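Local coordinates for protein Dot/Icm T4SS effector (Legionella pneumophila, PDB 6VVE) that acts as a Legionella effector kinase that is activated by host inositol hexakisphosphate, here holding that activator together with ADP and manganese, at residues 131-136 with 141-146; 257-262 with 266-271; 153-158 with 237-242. One frame throughout, in Å; residues are numbered along the deposited sequence.

Interaction 1: 131-136 with 141-146; sequences GLWNIK and VYFYMP. With IHP (inositol hexakisphosphate), chain B; ADP (adenosine-5'-diphosphate), chain C.
Phe143 and Trp133 face each other as a non-hydrogen-bonded pair of the antiparallel hairpin formed by strands 132-134 and 142-146. A chi1 of -170° swings the Phe143 side chain across the Trp133 indole. Its CB sits over the indole, 3.6 Å from the centroid of the Trp133 six-membered ring, a CH-pi contact almost on the ring normal. CD1 then lies over the same indole, 3.4 Å from Trp133 CE2, giving an edge-to-face pair with planes at 57°. Farther out CE1 reaches the Gly131-Leu132 peptide, and CZ at the tip is 3.2 Å from Gly131 C. The edge of the indole is held separately, by a hydrogen bond from Trp133 NE1 to Asp207 O.

The flanking pairs, Leu132 with Tyr144 and Asn134 with Tyr142, are hydrogen-bonded. The shortest of their bonds is Asn134 N to Tyr142 O at 2.7 Å, whereas the return bond from Tyr142 N is weak. On the side of the sheet carrying Asn134 and Tyr142, the Asn134 amide lies alongside the Tyr142 ring, planes 19° apart, with Asn134 CB 3.2 Å from Tyr142 CE1. Tyr142 CE1 in turn packs over a face of Tyr144.

Lys136, extended beyond CG, gives three NZ bonds to the inositol hexakisphosphate, to O43 (2.7 Å), O35 (2.8 Å) and O44 (2.9 Å). One water lies among Lys136 NZ, the Tyr142 and Tyr144 hydroxyls and phosphate oxygens O35 and O43, though it cannot donate to every oxygen nearby. Pro146 O accepts from ADP N6, consistent with the hinge carbonyl that holds the adenine amino group in protein kinases. A single hairpin thus contacts both ligands. Lys136 probably offsets phosphate charge on the side lined by Asn134, Tyr142 and Tyr144, while Trp133 and Phe143 pack on the opposite side.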
loop_
_atom_site.group_PDB
_atom_site.type_symbol
_atom_site.label_atom_id
_atom_site.label_comp_id
_atom_site.label_asym_id
_atom_site.label_seq_id
_atom_site.Cartn_x
_atom_site.Cartn_y
_atom_site.Cartn_z
ATOM N N GLY A 131 0.942 4.859 8.484
ATOM C CA GLY A 131 1.197 5.381 9.812
ATOM C C GLY A 131 2.063 6.612 9.719
ATOM O O GLY A 131 2.245 7.174 8.641
ATOM N N LEU A 132 2.602 7.026 10.866
ATOM C CA LEU A 132 3.395 8.246 10.931
ATOM C C LEU A 132 4.612 8.039 11.823
ATOM O O LEU A 132 4.575 7.272 12.792
ATOM C CB LEU A 132 2.571 9.426 11.464
ATOM C CG LEU A 132 1.306 9.764 10.682
ATOM C CD1 LEU A 132 0.476 10.800 11.441
ATOM C CD2 LEU A 132 1.650 10.260 9.290
ATOM N N TRP A 133 5.692 8.740 11.480
ATOM C CA TRP A 133 6.923 8.704 12.250
ATOM C C TRP A 133 6.842 9.755 13.352
ATOM O O TRP A 133 6.668 10.948 13.070
ATOM C CB TRP A 133 8.128 8.969 11.350
ATOM C CG TRP A 133 8.457 7.845 10.428
ATOM C CD1 TRP A 133 8.109 7.734 9.112
ATOM C CD2 TRP A 133 9.204 6.666 10.749
ATOM N NE1 TRP A 133 8.598 6.556 8.596
ATOM C CE2 TRP A 133 9.277 5.884 9.578
ATOM C CE3 TRP A 133 9.820 6.198 11.909
ATOM C CZ2 TRP A 133 9.935 4.659 9.538
ATOM C CZ3 TRP A 133 10.482 4.980 11.864
ATOM C CH2 TRP A 133 10.532 4.226 10.687
ATOM N N ASN A 134 6.963 9.311 14.598
ATOM C CA ASN A 134 7.006 10.219 15.735
ATOM C C ASN A 134 8.422 10.756 15.882
ATOM O O ASN A 134 9.386 9.980 15.980
ATOM C CB ASN A 134 6.563 9.499 17.005
ATOM C CG ASN A 134 6.311 10.460 18.154
ATOM O OD1 ASN A 134 7.238 11.092 18.670
ATOM N ND2 ASN A 134 5.052 10.569 18.564
ATOM N N ILE A 135 8.551 12.082 15.906
ATOM C CA ILE A 135 9.862 12.712 15.829
ATOM C C ILE A 135 10.061 13.748 16.927
ATOM O O ILE A 135 10.940 14.615 16.820
ATOM C CB ILE A 135 10.055 13.363 14.441
ATOM C CG1 ILE A 135 9.010 14.472 14.251
ATOM C CG2 ILE A 135 9.946 12.325 13.348
ATOM C CD1 ILE A 135 9.006 15.089 12.880
ATOM N N LYS A 136 9.262 13.667 17.990
ATOM C CA LYS A 136 9.411 14.645 19.067
ATOM C C LYS A 136 10.767 14.493 19.751
ATOM O O LYS A 136 11.287 15.451 20.327
ATOM C CB LYS A 136 8.270 14.519 20.075
ATOM C CG LYS A 136 8.210 13.212 20.854
ATOM C CD LYS A 136 6.835 13.058 21.498
ATOM C CE LYS A 136 6.750 11.798 22.350
ATOM N NZ LYS A 136 5.403 11.636 22.972
ATOM N N VAL A 141 13.152 7.952 17.331
ATOM C CA VAL A 141 12.126 8.017 16.301
ATOM C C VAL A 141 11.496 6.643 16.144
ATOM O O VAL A 141 12.177 5.617 16.241
ATOM C CB VAL A 141 12.725 8.518 14.972
ATOM C CG1 VAL A 141 11.662 8.562 13.884
ATOM C CG2 VAL A 141 13.364 9.889 15.166
ATOM N N TYR A 142 10.189 6.620 15.896
ATOM C CA TYR A 142 9.463 5.366 15.758
ATOM C C TYR A 142 8.193 5.613 14.965
ATOM O O TYR A 142 7.703 6.742 14.884
ATOM C CB TYR A 142 9.132 4.756 17.126
ATOM C CG TYR A 142 8.581 5.744 18.120
ATOM C CD1 TYR A 142 7.232 6.082 18.121
ATOM C CD2 TYR A 142 9.404 6.334 19.067
ATOM C CE1 TYR A 142 6.723 6.986 19.036
ATOM C CE2 TYR A 142 8.900 7.237 19.990
ATOM C CZ TYR A 142 7.563 7.560 19.968
ATOM O OH TYR A 142 7.058 8.454 20.887
ATOM N N PHE A 143 7.662 4.532 14.394
ATOM C CA PHE A 143 6.561 4.582 13.437
ATOM C C PHE A 143 5.317 3.993 14.088
ATOM O O PHE A 143 5.262 2.786 14.340
ATOM C CB PHE A 143 6.936 3.824 12.162
ATOM C CG PHE A 143 5.971 4.008 11.025
ATOM C CD1 PHE A 143 5.982 5.174 10.272
ATOM C CD2 PHE A 143 5.070 3.010 10.694
ATOM C CE1 PHE A 143 5.096 5.344 9.222
ATOM C CE2 PHE A 143 4.186 3.175 9.647
ATOM C CZ PHE A 143 4.195 4.341 8.911
ATOM N N TYR A 144 4.323 4.844 14.350
ATOM C CA TYR A 144 3.045 4.383 14.873
ATOM C C TYR A 144 2.154 3.920 13.724
ATOM O O TYR A 144 2.157 4.513 12.640
ATOM C CB TYR A 144 2.329 5.488 15.646
ATOM C CG TYR A 144 2.729 5.659 17.096
ATOM C CD1 TYR A 144 3.200 4.590 17.851
ATOM C CD2 TYR A 144 2.612 6.895 17.718
ATOM C CE1 TYR A 144 3.555 4.748 19.179
ATOM C CE2 TYR A 144 2.964 7.066 19.051
ATOM C CZ TYR A 144 3.435 5.988 19.774
ATOM O OH TYR A 144 3.783 6.157 21.093
HETATM N N MSE A 145 1.372 2.874 13.974
HETATM C CA MSE A 145 0.409 2.378 12.990
HETATM C C MSE A 145 -0.604 1.443 13.636
HETATM O O MSE A 145 -0.342 0.887 14.683
HETATM C CB MSE A 145 1.129 1.650 11.852
HETATM C CG MSE A 145 1.889 0.419 12.314
HETATM SE SE MSE A 145 2.894 -0.437 10.880
HETATM C CE MSE A 145 4.411 -1.057 11.961
ATOM N N PRO A 146 -1.765 1.284 13.002
ATOM C CA PRO A 146 -2.761 0.344 13.531
ATOM C C PRO A 146 -2.179 -1.057 13.631
ATOM O O PRO A 146 -1.519 -1.546 12.705
ATOM C CB PRO A 146 -3.905 0.406 12.510
ATOM C CG PRO A 146 -3.734 1.749 11.816
ATOM C CD PRO A 146 -2.243 2.006 11.802
HETATM C C1 IHP B . 0.250 7.653 23.753
HETATM C C2 IHP B . 0.648 8.121 25.162
HETATM C C3 IHP B . 1.847 9.071 25.118
HETATM C C4 IHP B . 1.556 10.272 24.209
HETATM C C5 IHP B . 1.275 9.787 22.773
HETATM C C6 IHP B . 0.119 8.791 22.730
HETATM O O11 IHP B . -1.009 7.010 23.826
HETATM P P1 IHP B . -1.077 5.387 23.648
HETATM O O21 IHP B . -2.225 5.031 22.736
HETATM O O31 IHP B . 0.225 4.876 23.078
HETATM O O41 IHP B . -1.302 4.747 25.015
HETATM O O12 IHP B . 0.979 6.977 25.913
HETATM P P2 IHP B . 0.261 6.758 27.384
HETATM O O22 IHP B . -0.828 7.781 27.578
HETATM O O32 IHP B . -0.334 5.379 27.433
HETATM O O42 IHP B . 1.302 6.915 28.461
HETATM O O13 IHP B . 2.935 8.370 24.586
HETATM P P3 IHP B . 4.418 8.489 25.278
HETATM O O23 IHP B . 4.302 9.158 26.638
HETATM O O33 IHP B . 4.988 7.085 25.440
HETATM O O43 IHP B . 5.343 9.296 24.393
HETATM O O14 IHP B . 2.652 11.134 24.202
HETATM P P4 IHP B . 2.355 12.735 24.464
HETATM O O24 IHP B . 1.750 12.931 25.829
HETATM O O34 IHP B . 1.363 13.226 23.423
HETATM O O44 IHP B . 3.643 13.515 24.363
HETATM O O15 IHP B . 0.946 10.883 21.975
HETATM P P5 IHP B . 1.987 11.348 20.799
HETATM O O25 IHP B . 1.918 12.853 20.636
HETATM O O35 IHP B . 3.395 10.953 21.156
HETATM O O45 IHP B . 1.589 10.672 19.505
HETATM O O16 IHP B . 0.073 8.206 21.445
HETATM P P6 IHP B . -1.183 8.565 20.440
HETATM O O26 IHP B . -1.777 7.286 19.888
HETATM O O36 IHP B . -2.243 9.329 21.194
HETATM O O46 IHP B . -0.655 9.422 19.307
HETATM P PB ADP C . 9.642 -6.617 6.909
HETATM O O1B ADP C . 9.129 -7.221 5.616
HETATM O O2B ADP C . 9.974 -7.642 7.961
HETATM O O3B ADP C . 10.696 -5.538 6.727
HETATM P PA ADP C . 8.291 -5.217 8.980
HETATM O O1A ADP C . 7.429 -3.986 8.882
HETATM O O2A ADP C . 9.688 -5.105 9.529
HETATM O O3A ADP C . 8.357 -5.826 7.491
HETATM O "O5'" ADP C . 7.477 -6.280 9.857
HETATM C "C5'" ADP C . 8.107 -7.402 10.453
HETATM C "C4'" ADP C . 7.078 -8.224 11.186
HETATM O "O4'" ADP C . 6.441 -7.469 12.236
HETATM C "C3'" ADP C . 5.945 -8.744 10.269
HETATM O "O3'" ADP C . 6.229 -9.981 9.673
HETATM C "C2'" ADP C . 4.744 -8.825 11.236
HETATM O "O2'" ADP C . 4.659 -10.118 11.803
HETATM C "C1'" ADP C . 5.044 -7.776 12.322
HETATM N N9 ADP C . 4.216 -6.586 12.038
HETATM C C8 ADP C . 4.593 -5.545 11.265
HETATM N N7 ADP C . 3.601 -4.620 11.191
HETATM C C5 ADP C . 2.576 -5.077 11.929
HETATM C C6 ADP C . 1.227 -4.593 12.277
HETATM N N6 ADP C . 0.794 -3.407 11.808
HETATM N N1 ADP C . 0.454 -5.367 13.080
HETATM C C2 ADP C . 0.889 -6.558 13.555
HETATM N N3 ADP C . 2.109 -7.050 13.273
HETATM C C4 ADP C . 2.982 -6.372 12.486
HETATM O O HOH W 1 4.728 8.816 21.673
#

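Interaction 2: 257-262 with 266-271; sequences EKWYEN and ESLSDN
Trp259, near the end of helix 253-262, reaches across to Leu268, the first residue of a type I beta turn (Leu268 to Asn271) that leads into helix 272-280. The contact is therefore a helix packing against the connecting loop that follows it, without a hydrogen bond between the two segments.

Its tight part is the indole. A chi1 of -166° carries CG away from the backbone N, and the ring receives Leu268 CD2 over one face, 3.6 Å from the centroid of the six-membered ring and 21° off its normal. At the ring edge, Trp259 CZ3 lies 3.4 Å from Glu266 O. Tyr260 packs less closely, its CE1 being 4.2 Å from Leu268 CG, and its hydroxyl is bonded instead to Asp230 and Tyr234.

The looser margin is formed by the Glu266 side chain, whose extended chain carries its carboxylate past the ring, OE1 being 4.0 Å from Trp259 CH2. The turn is braced by the residue before it: Ser267 OG donates to Asp270 OD2 from above the carboxylate plane. Asn271 ND2, which also borders the indole edge, donates to Ser267 O at 2.9 Å, with that oxygen only 6° out of the amide plane.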
loop_
_atom_site.group_PDB
_atom_site.type_symbol
_atom_site.label_atom_id
_atom_site.label_comp_id
_atom_site.label_asym_id
_atom_site.label_seq_id
_atom_site.Cartn_x
_atom_site.Cartn_y
_atom_site.Cartn_z
ATOM N N GLU A 257 7.765 -11.141 -19.513
ATOM C CA GLU A 257 9.135 -10.672 -19.682
ATOM C C GLU A 257 9.439 -10.385 -21.144
ATOM O O GLU A 257 10.027 -9.352 -21.474
ATOM C CB GLU A 257 10.115 -11.700 -19.121
ATOM C CG GLU A 257 10.084 -11.809 -17.610
ATOM C CD GLU A 257 10.693 -10.600 -16.926
ATOM O OE1 GLU A 257 11.258 -9.743 -17.636
ATOM O OE2 GLU A 257 10.608 -10.507 -15.684
ATOM N N LYS A 258 9.049 -11.297 -22.038
ATOM C CA LYS A 258 9.270 -11.071 -23.459
ATOM C C LYS A 258 8.537 -9.824 -23.928
ATOM O O LYS A 258 9.006 -9.136 -24.837
ATOM C CB LYS A 258 8.817 -12.283 -24.265
ATOM C CG LYS A 258 9.378 -12.324 -25.682
ATOM C CD LYS A 258 8.769 -13.459 -26.491
ATOM C CE LYS A 258 9.562 -13.724 -27.770
ATOM N NZ LYS A 258 9.885 -12.473 -28.512
ATOM N N TRP A 259 7.382 -9.527 -23.329
ATOM C CA TRP A 259 6.635 -8.333 -23.703
ATOM C C TRP A 259 7.393 -7.075 -23.297
ATOM O O TRP A 259 7.542 -6.144 -24.097
ATOM C CB TRP A 259 5.244 -8.366 -23.062
ATOM C CG TRP A 259 4.290 -7.365 -23.639
ATOM C CD1 TRP A 259 3.488 -7.537 -24.723
ATOM C CD2 TRP A 259 4.029 -6.043 -23.149
ATOM N NE1 TRP A 259 2.750 -6.402 -24.950
ATOM C CE2 TRP A 259 3.060 -5.471 -23.995
ATOM C CE3 TRP A 259 4.516 -5.293 -22.077
ATOM C CZ2 TRP A 259 2.573 -4.171 -23.813
ATOM C CZ3 TRP A 259 4.034 -4.003 -21.895
ATOM C CH2 TRP A 259 3.069 -3.460 -22.758
ATOM N N TYR A 260 7.872 -7.029 -22.047
ATOM C CA TYR A 260 8.632 -5.869 -21.585
ATOM C C TYR A 260 9.842 -5.629 -22.484
ATOM O O TYR A 260 10.121 -4.494 -22.890
ATOM C CB TYR A 260 9.089 -6.075 -20.137
ATOM C CG TYR A 260 7.981 -6.112 -19.103
ATOM C CD1 TYR A 260 6.835 -5.341 -19.250
ATOM C CD2 TYR A 260 8.089 -6.908 -17.984
ATOM C CE1 TYR A 260 5.826 -5.376 -18.306
ATOM C CE2 TYR A 260 7.082 -6.949 -17.021
ATOM C CZ TYR A 260 5.955 -6.177 -17.194
ATOM O OH TYR A 260 4.958 -6.222 -16.249
ATOM N N GLU A 261 10.575 -6.698 -22.809
ATOM C CA GLU A 261 11.783 -6.547 -23.610
ATOM C C GLU A 261 11.475 -5.954 -24.972
ATOM O O GLU A 261 12.322 -5.260 -25.552
ATOM C CB GLU A 261 12.481 -7.897 -23.769
ATOM C CG GLU A 261 12.977 -8.495 -22.455
ATOM C CD GLU A 261 13.484 -9.917 -22.612
ATOM O OE1 GLU A 261 13.654 -10.366 -23.767
ATOM O OE2 GLU A 261 13.708 -10.587 -21.578
ATOM N N ASN A 262 10.275 -6.209 -25.502
ATOM C CA ASN A 262 9.919 -5.772 -26.850
ATOM C C ASN A 262 8.934 -4.615 -26.865
ATOM O O ASN A 262 8.610 -4.113 -27.947
ATOM C CB ASN A 262 9.349 -6.948 -27.648
ATOM C CG ASN A 262 10.401 -7.996 -27.969
ATOM O OD1 ASN A 262 11.160 -7.852 -28.923
ATOM N ND2 ASN A 262 10.457 -9.050 -27.159
ATOM N N GLU A 266 6.781 0.491 -21.183
ATOM C CA GLU A 266 5.342 0.286 -21.205
ATOM C C GLU A 266 4.978 -0.826 -20.230
ATOM O O GLU A 266 5.737 -1.784 -20.038
ATOM C CB GLU A 266 4.835 -0.075 -22.606
ATOM C CG GLU A 266 4.826 1.092 -23.579
ATOM C CD GLU A 266 4.211 0.730 -24.915
ATOM O OE1 GLU A 266 4.174 -0.471 -25.250
ATOM O OE2 GLU A 266 3.763 1.650 -25.632
ATOM N N SER A 267 3.802 -0.692 -19.624
ATOM C CA SER A 267 3.280 -1.667 -18.681
ATOM C C SER A 267 2.065 -2.361 -19.282
ATOM O O SER A 267 1.372 -1.806 -20.141
ATOM C CB SER A 267 2.895 -1.001 -17.359
ATOM O OG SER A 267 1.870 -0.027 -17.548
ATOM N N LEU A 268 1.820 -3.591 -18.829
ATOM C CA LEU A 268 0.663 -4.331 -19.304
ATOM C C LEU A 268 -0.633 -3.639 -18.913
ATOM O O LEU A 268 -1.614 -3.686 -19.668
ATOM C CB LEU A 268 0.686 -5.754 -18.754
ATOM C CG LEU A 268 1.894 -6.598 -19.150
ATOM C CD1 LEU A 268 1.940 -7.885 -18.344
ATOM C CD2 LEU A 268 1.863 -6.909 -20.636
ATOM N N SER A 269 -0.653 -2.980 -17.750
ATOM C CA SER A 269 -1.882 -2.346 -17.277
ATOM C C SER A 269 -2.307 -1.190 -18.172
ATOM O O SER A 269 -3.508 -0.919 -18.301
ATOM C CB SER A 269 -1.700 -1.866 -15.835
ATOM O OG SER A 269 -1.400 -2.962 -14.978
ATOM N N ASP A 270 -1.352 -0.507 -18.801
ATOM C CA ASP A 270 -1.666 0.554 -19.749
ATOM C C ASP A 270 -2.167 0.021 -21.086
ATOM O O ASP A 270 -2.467 0.822 -21.981
ATOM C CB ASP A 270 -0.439 1.435 -19.986
ATOM C CG ASP A 270 -0.059 2.257 -18.766
ATOM O OD1 ASP A 270 -0.971 2.712 -18.042
ATOM O OD2 ASP A 270 1.157 2.445 -18.532
ATOM N N ASN A 271 -2.255 -1.298 -21.249
ATOM C CA ASN A 271 -2.681 -1.914 -22.506
ATOM C C ASN A 271 -3.658 -3.034 -22.188
ATOM O O ASN A 271 -3.300 -4.217 -22.187
ATOM C CB ASN A 271 -1.480 -2.446 -23.295
ATOM C CG ASN A 271 -0.511 -1.352 -23.689
ATOM O OD1 ASN A 271 -0.561 -0.839 -24.809
ATOM N ND2 ASN A 271 0.380 -0.983 -22.766
#

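Interaction 3: 153-158 with 237-242; sequences INKKID and NFIYPP
The Tyr240 ring meets Lys155 at its edge, where Lys155 O lies near the ring plane, and carries its own neighbour Ile239 on one face, with CG2 3.6 Å above the ring centre. At the edge the phenol OH donates to Lys155 O over 2.6 Å, on a carbonyl lone pair (C=O...O angle 129°). Lys155 CB lies 4.0 Å from Tyr240 CE1, lifted out of the ring plane on the side of Ile239 CG2.

The Lys155 side chain, bent about its CG-CD bond (chi3 63°) and again about CD-CE, brings NZ to Ile239 O at 3.1 Å, in the carbonyl plane, while CE rests 3.7 Å from Ile239 CG2. The two bonds run in opposite directions between the segments. Because Ile239 ends helix 231-239, the ammonium group is probably favoured by partial negative charge there, though solvent would weaken the effect.

The Lys155 turn is shaped by an Asx motif, with Asn154 OD1 accepting from Ile157 N at 2.9 Å. Asp158 OD2 accepts from Asn154 N through its anti lone pair. This solvent-facing contact joins the loop before helix 159-174 to the end of helix 231-239, and Ile162 of the former helix packs against both Ile239 and Tyr240.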
loop_
_atom_site.group_PDB
_atom_site.type_symbol
_atom_site.label_atom_id
_atom_site.label_comp_id
_atom_site.label_asym_id
_atom_site.label_seq_id
_atom_site.Cartn_x
_atom_site.Cartn_y
_atom_site.Cartn_z
ATOM N N ILE A 153 -4.566 -18.532 6.347
ATOM C CA ILE A 153 -4.890 -18.287 4.951
ATOM C C ILE A 153 -5.309 -19.596 4.307
ATOM O O ILE A 153 -4.626 -20.615 4.454
ATOM C CB ILE A 153 -3.696 -17.669 4.200
ATOM C CG1 ILE A 153 -2.470 -18.581 4.276
ATOM C CG2 ILE A 153 -3.358 -16.302 4.786
ATOM C CD1 ILE A 153 -1.779 -18.788 2.937
ATOM N N ASN A 154 -6.450 -19.578 3.633
ATOM C CA ASN A 154 -6.864 -20.655 2.744
ATOM C C ASN A 154 -7.042 -20.044 1.362
ATOM O O ASN A 154 -7.824 -19.105 1.191
ATOM C CB ASN A 154 -8.144 -21.328 3.230
ATOM C CG ASN A 154 -8.362 -22.682 2.581
ATOM O OD1 ASN A 154 -9.204 -22.825 1.695
ATOM N ND2 ASN A 154 -7.603 -23.682 3.014
ATOM N N LYS A 155 -6.307 -20.566 0.378
ATOM C CA LYS A 155 -6.269 -19.945 -0.942
ATOM C C LYS A 155 -7.600 -20.069 -1.670
ATOM O O LYS A 155 -7.972 -19.164 -2.426
ATOM C CB LYS A 155 -5.140 -20.570 -1.768
ATOM C CG LYS A 155 -3.784 -20.569 -1.055
ATOM C CD LYS A 155 -2.668 -21.236 -1.867
ATOM C CE LYS A 155 -2.392 -20.506 -3.177
ATOM N NZ LYS A 155 -2.450 -21.449 -4.330
ATOM N N LYS A 156 -8.324 -21.169 -1.458
ATOM C CA LYS A 156 -9.635 -21.360 -2.078
ATOM C C LYS A 156 -10.741 -20.715 -1.242
ATOM O O LYS A 156 -11.507 -19.886 -1.745
ATOM C CB LYS A 156 -9.911 -22.854 -2.280
ATOM C CG LYS A 156 -11.259 -23.170 -2.919
ATOM C CD LYS A 156 -11.215 -23.094 -4.448
ATOM C CE LYS A 156 -12.596 -23.366 -5.049
ATOM N NZ LYS A 156 -12.691 -23.012 -6.493
ATOM N N ILE A 157 -10.850 -21.105 0.032
ATOM C CA ILE A 157 -11.934 -20.588 0.864
ATOM C C ILE A 157 -11.828 -19.073 0.993
ATOM O O ILE A 157 -12.846 -18.369 1.030
ATOM C CB ILE A 157 -11.933 -21.272 2.243
ATOM C CG1 ILE A 157 -12.247 -22.766 2.123
ATOM C CG2 ILE A 157 -12.948 -20.599 3.164
ATOM C CD1 ILE A 157 -13.711 -23.082 1.861
ATOM N N ASP A 158 -10.603 -18.543 1.058
ATOM C CA ASP A 158 -10.373 -17.109 1.206
ATOM C C ASP A 158 -9.892 -16.457 -0.088
ATOM O O ASP A 158 -9.272 -15.391 -0.049
ATOM C CB ASP A 158 -9.365 -16.852 2.328
ATOM C CG ASP A 158 -9.809 -17.438 3.662
ATOM O OD1 ASP A 158 -10.981 -17.236 4.044
ATOM O OD2 ASP A 158 -8.986 -18.119 4.313
ATOM N N ASN A 237 -0.887 -13.586 -10.002
ATOM C CA ASN A 237 -0.452 -14.748 -10.775
ATOM C C ASN A 237 0.457 -15.660 -9.961
ATOM O O ASN A 237 0.453 -16.871 -10.175
ATOM C CB ASN A 237 0.255 -14.302 -12.054
ATOM C CG ASN A 237 -0.721 -13.986 -13.170
ATOM O OD1 ASN A 237 -0.942 -14.802 -14.069
ATOM N ND2 ASN A 237 -1.327 -12.805 -13.112
ATOM N N PHE A 238 1.240 -15.104 -9.034
ATOM C CA PHE A 238 2.058 -15.949 -8.169
ATOM C C PHE A 238 1.183 -16.845 -7.304
ATOM O O PHE A 238 1.507 -18.018 -7.087
ATOM C CB PHE A 238 2.965 -15.092 -7.286
ATOM C CG PHE A 238 3.804 -15.897 -6.329
ATOM C CD1 PHE A 238 4.924 -16.578 -6.772
ATOM C CD2 PHE A 238 3.464 -15.978 -4.985
ATOM C CE1 PHE A 238 5.697 -17.329 -5.900
ATOM C CE2 PHE A 238 4.239 -16.725 -4.103
ATOM C CZ PHE A 238 5.358 -17.398 -4.568
ATOM N N ILE A 239 0.056 -16.308 -6.809
ATOM C CA ILE A 239 -0.803 -17.071 -5.907
ATOM C C ILE A 239 -1.754 -17.964 -6.696
ATOM O O ILE A 239 -2.038 -19.098 -6.292
ATOM C CB ILE A 239 -1.560 -16.107 -4.978
ATOM C CG1 ILE A 239 -0.570 -15.239 -4.192
ATOM C CG2 ILE A 239 -2.467 -16.861 -4.033
ATOM C CD1 ILE A 239 -1.232 -14.182 -3.317
ATOM N N TYR A 240 -2.307 -17.460 -7.800
ATOM C CA TYR A 240 -3.277 -18.197 -8.618
ATOM C C TYR A 240 -2.779 -18.217 -10.053
ATOM O O TYR A 240 -3.387 -17.622 -10.948
ATOM C CB TYR A 240 -4.673 -17.569 -8.540
ATOM C CG TYR A 240 -5.208 -17.451 -7.138
ATOM C CD1 TYR A 240 -5.527 -18.588 -6.395
ATOM C CD2 TYR A 240 -5.398 -16.207 -6.550
ATOM C CE1 TYR A 240 -6.007 -18.485 -5.105
ATOM C CE2 TYR A 240 -5.885 -16.092 -5.258
ATOM C CZ TYR A 240 -6.190 -17.231 -4.540
ATOM O OH TYR A 240 -6.665 -17.119 -3.259
ATOM N N PRO A 241 -1.671 -18.903 -10.306
ATOM C CA PRO A 241 -1.114 -18.957 -11.671
ATOM C C PRO A 241 -2.105 -19.582 -12.637
ATOM O O PRO A 241 -3.022 -20.306 -12.217
ATOM C CB PRO A 241 0.136 -19.837 -11.510
ATOM C CG PRO A 241 -0.122 -20.649 -10.249
ATOM C CD PRO A 241 -0.891 -19.717 -9.348
ATOM N N PRO A 242 -1.960 -19.321 -13.932
ATOM C CA PRO A 242 -2.837 -19.977 -14.911
ATOM C C PRO A 242 -2.614 -21.484 -14.931
ATOM O O PRO A 242 -1.530 -21.983 -14.629
ATOM C CB PRO A 242 -2.429 -19.345 -16.249
ATOM C CG PRO A 242 -1.600 -18.138 -15.896
ATOM C CD PRO A 242 -0.965 -18.444 -14.565
#

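Overall arrangement
From the N terminus, interaction 1 comes first and closes a short hairpin at the edge of the five-stranded sheet, in the ligand-binding part of the fold. The chain then leaves strand 142-146 and enters the loop that opens interaction 3, which closes 79 residues later at the end of helix 231-239. Interaction 2 follows in series, closing the short loop between helices 253-262 and 272-280. None nests within or crosses another. Interactions 2 and 3, centres about 24 Å apart, belong to the helical part; both lie across the chain's centre from interaction 1, whose centre is about 38 Å and 33 Å away respectively. Only interaction 3 joins sequence-distant elements.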